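Local coordinates for uncharacterized protein ycf41 (Synechococcus elongatus PCC 6301, PDB 3KOJ) that probably binds single-stranded DNA through an OB-fold domain of the single-strand binding protein family, although the protein itself is uncharacterized, at residues 16-21 with 39-44; 32-37 with 58-63. The protein carries 1 engineered substitution. One frame throughout, in Å; residues are numbered along the deposited sequence.

Interaction 1: 16-21 with 39-44; sequences LQATVV and MVVQFP
Gln-42 O is gripped twice: Thr-19 N reaches it at 2.9 Å in a nearly straight bond, and a water donates to it while accepting from Thr-19 OG1 at 2.8 Å. The return bond, Gln-42 N to Thr-19 O at 2.8 Å, lies in the carbonyl plane, and the CA-H of Val-41 also faces that oxygen. Two residues on, past the non-hydrogen-bonded pair Val-20 and Val-41, Val-21 N binds Val-40 O. These antiparallel bonds join strands 12-28 and 35-43, the first hairpin of the OB-fold barrel; the segments cross at 127°, well short of antiparallel, as expected of coiled barrel strands.

Ala-18 points its CB at strand 35-43, 3.6 Å from Val-41 CB, while Val-20 and Val-41 share one face of the sheet. Beyond them, Leu-16 CD1 lies over one face of the Phe-43 ring, 4.3 Å from CE2. With chi1 at -61°, Val-21 sets CG1 beside its backbone N, against Gln-42 CB at 3.7 Å, and CG2 between N and the carbonyl carbon, against Val-40 CG1. The side-chain OE1 of Gln-42 bonds Arg-54 NE, while Gln-17 OE1 accepts from Met-11 N of a second subunit, whose strand extends the sheet alongside Leu-16.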
loop_
_atom_site.group_PDB
_atom_site.type_symbol
_atom_site.label_atom_id
_atom_site.label_comp_id
_atom_site.label_asym_id
_atom_site.label_seq_id
_atom_site.Cartn_x
_atom_site.Cartn_y
_atom_site.Cartn_z
ATOM N N LEU B 16 -6.549 -3.685 3.535
ATOM C CA LEU B 16 -7.736 -4.357 3.042
ATOM C C LEU B 16 -9.056 -3.752 3.478
ATOM O O LEU B 16 -9.231 -3.371 4.632
ATOM C CB LEU B 16 -7.738 -5.818 3.515
ATOM C CG LEU B 16 -6.605 -6.785 3.172
ATOM C CD1 LEU B 16 -6.635 -7.963 4.147
ATOM C CD2 LEU B 16 -6.757 -7.269 1.739
ATOM N N GLN B 17 -9.990 -3.706 2.537
ATOM C CA GLN B 17 -11.337 -3.229 2.789
ATOM C C GLN B 17 -12.076 -4.541 3.051
ATOM O O GLN B 17 -12.040 -5.441 2.214
ATOM C CB GLN B 17 -11.877 -2.569 1.533
ATOM C CG GLN B 17 -13.189 -1.860 1.683
ATOM C CD GLN B 17 -13.604 -1.234 0.373
ATOM O OE1 GLN B 17 -12.757 -0.738 -0.377
ATOM N NE2 GLN B 17 -14.901 -1.252 0.083
ATOM N N ALA B 18 -12.734 -4.660 4.200
ATOM C CA ALA B 18 -13.428 -5.901 4.533
ATOM C C ALA B 18 -14.621 -5.689 5.451
ATOM O O ALA B 18 -14.818 -4.601 6.001
ATOM C CB ALA B 18 -12.444 -6.882 5.184
ATOM N N THR B 19 -15.402 -6.753 5.615
ATOM C CA THR B 19 -16.595 -6.749 6.452
ATOM C C THR B 19 -16.369 -7.619 7.691
ATOM O O THR B 19 -15.874 -8.743 7.594
ATOM C CB THR B 19 -17.807 -7.314 5.668
ATOM O OG1 THR B 19 -17.993 -6.549 4.469
ATOM C CG2 THR B 19 -19.079 -7.247 6.513
ATOM N N VAL B 20 -16.732 -7.100 8.857
ATOM C CA VAL B 20 -16.574 -7.850 10.104
ATOM C C VAL B 20 -17.608 -8.986 10.131
ATOM O O VAL B 20 -18.811 -8.731 10.065
ATOM C CB VAL B 20 -16.797 -6.918 11.325
ATOM C CG1 VAL B 20 -16.651 -7.696 12.631
ATOM C CG2 VAL B 20 -15.801 -5.762 11.277
ATOM N N VAL B 21 -17.145 -10.232 10.211
ATOM C CA VAL B 21 -18.069 -11.368 10.239
ATOM C C VAL B 21 -17.999 -12.183 11.527
ATOM O O VAL B 21 -18.768 -13.119 11.725
ATOM C CB VAL B 21 -17.870 -12.285 9.022
ATOM C CG1 VAL B 21 -18.146 -11.494 7.747
ATOM C CG2 VAL B 21 -16.465 -12.855 9.016
HETATM N N MSE B 39 -10.670 -10.870 15.656
HETATM C CA MSE B 39 -11.960 -10.956 14.992
HETATM C C MSE B 39 -11.724 -11.578 13.633
HETATM O O MSE B 39 -10.598 -11.925 13.295
HETATM C CB MSE B 39 -12.577 -9.553 14.845
HETATM C CG MSE B 39 -11.777 -8.580 13.991
HETATM SE SE MSE B 39 -12.610 -6.807 13.911
HETATM C CE MSE B 39 -11.700 -6.130 12.335
ATOM N N VAL B 40 -12.788 -11.734 12.858
ATOM C CA VAL B 40 -12.656 -12.301 11.526
ATOM C C VAL B 40 -13.353 -11.376 10.547
ATOM O O VAL B 40 -14.414 -10.835 10.847
ATOM C CB VAL B 40 -13.299 -13.705 11.436
ATOM C CG1 VAL B 40 -13.176 -14.246 10.013
ATOM C CG2 VAL B 40 -12.616 -14.654 12.424
ATOM N N VAL B 41 -12.747 -11.180 9.382
ATOM C CA VAL B 41 -13.350 -10.331 8.368
ATOM C C VAL B 41 -13.466 -11.107 7.067
ATOM O O VAL B 41 -12.804 -12.129 6.876
ATOM C CB VAL B 41 -12.524 -9.047 8.110
ATOM C CG1 VAL B 41 -12.380 -8.259 9.403
ATOM C CG2 VAL B 41 -11.149 -9.402 7.518
ATOM N N GLN B 42 -14.327 -10.620 6.181
ATOM C CA GLN B 42 -14.520 -11.247 4.886
ATOM C C GLN B 42 -14.364 -10.198 3.792
ATOM O O GLN B 42 -14.830 -9.065 3.929
ATOM C CB GLN B 42 -15.914 -11.878 4.797
ATOM C CG GLN B 42 -16.204 -12.531 3.450
ATOM C CD GLN B 42 -17.578 -13.175 3.397
ATOM O OE1 GLN B 42 -17.828 -14.195 4.045
ATOM N NE2 GLN B 42 -18.480 -12.574 2.627
ATOM N N PHE B 43 -13.681 -10.569 2.719
ATOM C CA PHE B 43 -13.494 -9.652 1.603
ATOM C C PHE B 43 -13.646 -10.415 0.298
ATOM O O PHE B 43 -13.438 -11.631 0.249
ATOM C CB PHE B 43 -12.142 -8.926 1.698
ATOM C CG PHE B 43 -10.958 -9.826 1.915
ATOM C CD1 PHE B 43 -10.143 -10.193 0.852
ATOM C CD2 PHE B 43 -10.623 -10.258 3.194
ATOM C CE1 PHE B 43 -9.005 -10.965 1.058
ATOM C CE2 PHE B 43 -9.487 -11.032 3.414
ATOM C CZ PHE B 43 -8.676 -11.388 2.345
ATOM N N PRO B 44 -14.023 -9.710 -0.777
ATOM C CA PRO B 44 -14.232 -10.299 -2.101
ATOM C C PRO B 44 -13.071 -11.074 -2.690
ATOM O O PRO B 44 -11.904 -10.710 -2.507
ATOM C CB PRO B 44 -14.594 -9.089 -2.967
ATOM C CG PRO B 44 -15.151 -8.100 -1.986
ATOM C CD PRO B 44 -14.197 -8.248 -0.835
HETATM O O HOH W 1 -16.388 -6.943 2.255
#

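Interaction 2: 32-37 with 58-63; sequences NQTPVA and VGWGAV
Val-36 sets its CG2 methyl over one face of the Trp-60 indole, 4.1 Å from the centroid of the six-membered ring and 11° off its normal, a well-centred CH-pi contact. Because CG2 stands anti to the backbone N of Val-36, with CG1 between N and the carbonyl carbon (chi1 50°), the same methyl also meets Val-58 CG1 at 3.6 Å. Thr-34 approaches differently: its CG2 comes to the indole edge, near the ring plane, 4.2 Å from Trp-60 CE3, the two side chains crossing at about a right angle. Its hydroxyl is bound to Asp-31.

Beneath, the hairpin of strands 35-43 and 53-60 in the OB barrel is zipped antiparallel. Ala-37 N binds Gly-59 O at 2.9 Å, and Gly-59 N binds Ala-37 O at 2.8 Å. Gly-61 N donates to Pro-35 O, also at 2.8 Å, where strand 53-60 gives way to helix 62-70; Gly-61, with a positive phi of 67°, is the helix N-cap.

Dispersion and weak CH-pi attraction thus steady the ring, together with Thr-102 of strand 100-103, though Trp-60 as a whole remains exposed, consistent with the aromatics that OB-fold single-strand binding proteins stack on bases. The directional polar bonds across the contact are all main chain.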
loop_
_atom_site.group_PDB
_atom_site.type_symbol
_atom_site.label_atom_id
_atom_site.label_comp_id
_atom_site.label_asym_id
_atom_site.label_seq_id
_atom_site.Cartn_x
_atom_site.Cartn_y
_atom_site.Cartn_z
ATOM N N ASN B 32 -0.282 -10.021 31.128
ATOM C CA ASN B 32 -1.469 -9.563 31.847
ATOM C C ASN B 32 -1.528 -8.041 31.878
ATOM O O ASN B 32 -1.909 -7.449 32.888
ATOM C CB ASN B 32 -1.480 -10.095 33.285
ATOM C CG ASN B 32 -1.526 -11.610 33.352
ATOM O OD1 ASN B 32 -2.006 -12.183 34.329
ATOM N ND2 ASN B 32 -1.012 -12.266 32.318
ATOM N N GLN B 33 -1.145 -7.411 30.772
ATOM C CA GLN B 33 -1.155 -5.956 30.691
ATOM C C GLN B 33 -1.451 -5.455 29.281
ATOM O O GLN B 33 -2.029 -4.379 29.113
ATOM C CB GLN B 33 0.191 -5.395 31.157
ATOM C CG GLN B 33 1.350 -5.716 30.231
ATOM C CD GLN B 33 2.692 -5.309 30.807
ATOM O OE1 GLN B 33 3.733 -5.492 30.172
ATOM N NE2 GLN B 33 2.678 -4.757 32.014
ATOM N N THR B 34 -1.054 -6.224 28.272
ATOM C CA THR B 34 -1.292 -5.825 26.888
ATOM C C THR B 34 -2.572 -6.442 26.332
ATOM O O THR B 34 -2.682 -7.661 26.192
ATOM C CB THR B 34 -0.123 -6.226 25.969
ATOM O OG1 THR B 34 1.090 -5.626 26.443
ATOM C CG2 THR B 34 -0.386 -5.747 24.549
ATOM N N PRO B 35 -3.559 -5.597 26.002
ATOM C CA PRO B 35 -4.834 -6.064 25.457
ATOM C C PRO B 35 -4.637 -6.623 24.055
ATOM O O PRO B 35 -3.835 -6.102 23.285
ATOM C CB PRO B 35 -5.689 -4.795 25.418
ATOM C CG PRO B 35 -4.997 -3.843 26.358
ATOM C CD PRO B 35 -3.551 -4.130 26.116
ATOM N N VAL B 36 -5.357 -7.685 23.728
ATOM C CA VAL B 36 -5.271 -8.252 22.390
ATOM C C VAL B 36 -6.677 -8.621 21.939
ATOM O O VAL B 36 -7.410 -9.327 22.635
ATOM C CB VAL B 36 -4.316 -9.472 22.330
ATOM C CG1 VAL B 36 -4.650 -10.452 23.412
ATOM C CG2 VAL B 36 -4.393 -10.131 20.955
ATOM N N ALA B 37 -7.057 -8.097 20.781
ATOM C CA ALA B 37 -8.381 -8.333 20.234
ATOM C C ALA B 37 -8.282 -9.115 18.939
ATOM O O ALA B 37 -7.409 -8.848 18.111
ATOM C CB ALA B 37 -9.073 -7.003 19.978
ATOM N N VAL B 58 -5.916 -9.631 14.049
ATOM C CA VAL B 58 -5.515 -9.457 15.439
ATOM C C VAL B 58 -4.885 -8.092 15.698
ATOM O O VAL B 58 -4.031 -7.638 14.939
ATOM C CB VAL B 58 -4.500 -10.543 15.856
ATOM C CG1 VAL B 58 -4.158 -10.401 17.337
ATOM C CG2 VAL B 58 -5.071 -11.928 15.554
ATOM N N GLY B 59 -5.314 -7.451 16.779
ATOM C CA GLY B 59 -4.778 -6.151 17.141
ATOM C C GLY B 59 -4.231 -6.171 18.558
ATOM O O GLY B 59 -4.816 -6.800 19.445
ATOM N N TRP B 60 -3.112 -5.489 18.778
ATOM C CA TRP B 60 -2.502 -5.445 20.104
ATOM C C TRP B 60 -2.477 -4.026 20.660
ATOM O O TRP B 60 -2.385 -3.054 19.912
ATOM C CB TRP B 60 -1.070 -5.983 20.055
ATOM C CG TRP B 60 -0.946 -7.384 19.554
ATOM C CD1 TRP B 60 -1.154 -7.822 18.277
ATOM C CD2 TRP B 60 -0.582 -8.539 20.322
ATOM N NE1 TRP B 60 -0.939 -9.178 18.201
ATOM C CE2 TRP B 60 -0.588 -9.641 19.439
ATOM C CE3 TRP B 60 -0.250 -8.747 21.666
ATOM C CZ2 TRP B 60 -0.277 -10.940 19.864
ATOM C CZ3 TRP B 60 0.059 -10.038 22.085
ATOM C CH2 TRP B 60 0.045 -11.117 21.184
ATOM N N GLY B 61 -2.563 -3.919 21.981
ATOM C CA GLY B 61 -2.520 -2.619 22.625
ATOM C C GLY B 61 -3.699 -1.710 22.353
ATOM O O GLY B 61 -4.849 -2.146 22.366
ATOM N N ALA B 62 -3.407 -0.438 22.102
ATOM C CA ALA B 62 -4.439 0.556 21.847
ATOM C C ALA B 62 -5.371 0.182 20.701
ATOM O O ALA B 62 -6.580 0.413 20.776
ATOM C CB ALA B 62 -3.798 1.909 21.570
ATOM N N VAL B 63 -4.821 -0.398 19.639
ATOM C CA VAL B 63 -5.662 -0.760 18.504
ATOM C C VAL B 63 -6.622 -1.891 18.870
ATOM O O VAL B 63 -7.701 -2.005 18.287
ATOM C CB VAL B 63 -4.811 -1.143 17.264
ATOM C CG1 VAL B 63 -4.275 -2.551 17.397
ATOM C CG2 VAL B 63 -5.647 -0.982 16.000
#

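From the N terminus, strand 12-28 comes first, and residues 39-44 return along 16-21 to close interaction 1 over a loop of 17 residues. Inside that loop lies 32-37, which waits for 58-63, at the end of the second hairpin and the start of helix 62-70, to close interaction 2 across 20 residues. The two contacts therefore cross along the chain instead of nesting. Strand 35-43, the middle member of a three-strand meander, pairs with both neighbours; interaction 2 samples its start against 53-60 and interaction 1 its later part against 12-28. Their centres lie about 19 Å apart: interaction 1 beside a second subunit, interaction 2 where no other chain of the assembly touches it.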